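Side-chain contact in aspartate carbamoyltransferase (Leishmania major, PDB 7K46), which probably catalyses the transfer of a carbamoyl group from carbamoyl phosphate to L-aspartate, an early step in pyrimidine biosynthesis: residues 289-292 and 296-299. Residues are numbered along the deposited sequence; the frame is centred on the assembly and turned at random.
Sequences LPRV and STDI
Arg291 reaches across the loop between strand 284-286 and helix 309-326 to meet Ser296 and Thr297 with the end of its guanidinium group. It closes the sequence HPLPR that begins at His287, a familiar motif of aspartate carbamoyltransferases, here with a cis peptide bond before Pro290. From CB, which heads for the 296-299 segment, CG lies between the backbone N and the carbonyl carbon (chi1 61°). The chain then runs extended from CG through CD to NE, and this carries the charge well away from its own backbone. NE forms a salt bridge with Asp98 of the second subunit, whereas the two terminal nitrogens turn to their own loop. NH1 hydrogen-bonds to the carbonyl of Leu295 and has the next carbonyl, Ser296 O, 3.5 Å away, a long polar approach near the guanidinium plane at its edge. NH2 makes a salt bridge with Asp300 and also lies 3.9 Å from Thr297 CG2, a methyl that sits over one face of the group. Threonine suits this place because its branched CB can offer the flat cation a methyl, and the two side chains cross at about a right angle.

CB of Ser296 points away from the arginine, and OG accepts the backbone N-H of Asp298 at 3.0 Å in a nearly straight bond (171°), forming an ST turn at the start of the 3-10 segment 297-299. Ser296 O takes a weak 3.5 Å bond from Ile299 N. Arginine fits a buried position such as this because one planar cation can serve partners in several directions; its charge is probably well compensated by Asp300 and by Asp98 of the second subunit, and the latter salt bridge ties this Asp/Orn-binding-domain loop to that subunit.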
ATOM      1  N   LEU A 289       9.987 -19.186  10.560  1.00 16.88           N
ATOM      2  CA  LEU A 289      10.542 -17.848  10.764  1.00 16.03           C
ATOM      3  C   LEU A 289       9.488 -16.920  11.375  1.00 19.35           C
ATOM      4  O   LEU A 289       8.289 -17.141  11.187  1.00 20.76           O
ATOM      5  CB  LEU A 289      11.097 -17.277   9.449  1.00 15.16           C
ATOM      6  CG  LEU A 289      12.299 -18.050   8.892  1.00 20.60           C
ATOM      7  CD1 LEU A 289      12.805 -17.445   7.587  1.00 14.48           C
ATOM      8  CD2 LEU A 289      13.439 -18.108   9.920  1.00 17.44           C
ATOM      9  N   PRO A 290       9.887 -15.882  12.134  1.00 19.95           N
ATOM     10  CA  PRO A 290      11.263 -15.469  12.434  1.00 19.49           C
ATOM     11  C   PRO A 290      11.984 -16.382  13.415  1.00 21.87           C
ATOM     12  O   PRO A 290      11.347 -17.085  14.199  1.00 19.47           O
ATOM     13  CB  PRO A 290      11.078 -14.072  13.048  1.00 24.11           C
ATOM     14  CG  PRO A 290       9.734 -14.143  13.683  1.00 20.76           C
ATOM     15  CD  PRO A 290       8.902 -14.989  12.773  1.00 19.35           C
ATOM     16  N   ARG A 291      13.310 -16.358  13.359  1.00 19.53           N
ATOM     17  CA  ARG A 291      14.172 -17.057  14.300  1.00 18.56           C
ATOM     18  C   ARG A 291      14.867 -16.053  15.210  1.00 25.04           C
ATOM     19  O   ARG A 291      15.035 -14.880  14.864  1.00 23.07           O
ATOM     20  CB  ARG A 291      15.237 -17.873  13.558  1.00 22.76           C
ATOM     21  CG  ARG A 291      16.150 -16.987  12.706  1.00 21.95           C
ATOM     22  CD  ARG A 291      17.424 -17.692  12.266  1.00 18.70           C
ATOM     23  NE  ARG A 291      18.119 -16.901  11.255  1.00 19.88           N
ATOM     24  CZ  ARG A 291      19.211 -17.295  10.611  1.00 23.03           C
ATOM     25  NH1 ARG A 291      19.812 -18.439  10.902  1.00 18.39           N
ATOM     26  NH2 ARG A 291      19.697 -16.533   9.635  1.00 19.25           N
ATOM     27  N   VAL A 292      15.288 -16.528  16.380  1.00 22.89           N
ATOM     28  CA  VAL A 292      16.199 -15.745  17.201  1.00 25.88           C
ATOM     29  C   VAL A 292      17.560 -16.420  17.095  1.00 28.37           C
ATOM     30  O   VAL A 292      18.222 -16.339  16.055  1.00 29.16           O
ATOM     31  CB  VAL A 292      15.719 -15.620  18.661  1.00 28.71           C
ATOM     32  CG1 VAL A 292      16.558 -14.595  19.417  1.00 34.46           C
ATOM     33  CG2 VAL A 292      14.256 -15.217  18.703  1.00 34.46           C
ATOM     34  N   SER A 296      21.562 -21.162  14.137  1.00 21.33           N
ATOM     35  CA  SER A 296      22.738 -20.307  13.987  1.00 21.93           C
ATOM     36  C   SER A 296      22.912 -19.825  12.549  1.00 23.78           C
ATOM     37  O   SER A 296      22.593 -20.529  11.585  1.00 22.77           O
ATOM     38  CB  SER A 296      24.004 -21.040  14.432  1.00 20.35           C
ATOM     39  OG  SER A 296      25.148 -20.236  14.197  1.00 24.98           O
ATOM     40  N   THR A 297      23.435 -18.602  12.408  1.00 24.15           N
ATOM     41  CA  THR A 297      23.821 -18.140  11.080  1.00 24.05           C
ATOM     42  C   THR A 297      24.986 -18.938  10.507  1.00 29.61           C
ATOM     43  O   THR A 297      25.252 -18.828   9.303  1.00 23.99           O
ATOM     44  CB  THR A 297      24.203 -16.661  11.106  1.00 27.33           C
ATOM     45  OG1 THR A 297      25.301 -16.482  12.002  1.00 25.58           O
ATOM     46  CG2 THR A 297      23.033 -15.807  11.559  1.00 24.89           C
ATOM     47  N   ASP A 298      25.682 -19.742  11.319  1.00 25.91           N
ATOM     48  CA  ASP A 298      26.839 -20.452  10.785  1.00 24.71           C
ATOM     49  C   ASP A 298      26.462 -21.660   9.928  1.00 28.37           C
ATOM     50  O   ASP A 298      27.365 -22.325   9.409  1.00 26.04           O
ATOM     51  CB  ASP A 298      27.818 -20.835  11.916  1.00 29.01           C
ATOM     52  CG  ASP A 298      27.330 -21.980  12.810  1.00 28.79           C
ATOM     53  OD1 ASP A 298      26.253 -22.560  12.577  1.00 28.06           O
ATOM     54  OD2 ASP A 298      28.072 -22.309  13.769  1.00 27.27           O
ATOM     55  N   ILE A 299      25.170 -21.945   9.736  1.00 23.52           N
ATOM     56  CA  ILE A 299      24.723 -22.900   8.721  1.00 20.77           C
ATOM     57  C   ILE A 299      23.932 -22.226   7.601  1.00 24.45           C
ATOM     58  O   ILE A 299      23.375 -22.919   6.749  1.00 19.56           O
ATOM     59  CB  ILE A 299      23.900 -24.058   9.319  1.00 22.20           C
ATOM     60  CG1 ILE A 299      22.637 -23.547  10.021  1.00 26.33           C
ATOM     61  CG2 ILE A 299      24.738 -24.914  10.242  1.00 24.03           C
ATOM     62  CD1 ILE A 299      21.598 -24.633  10.212  1.00 22.06           C
TER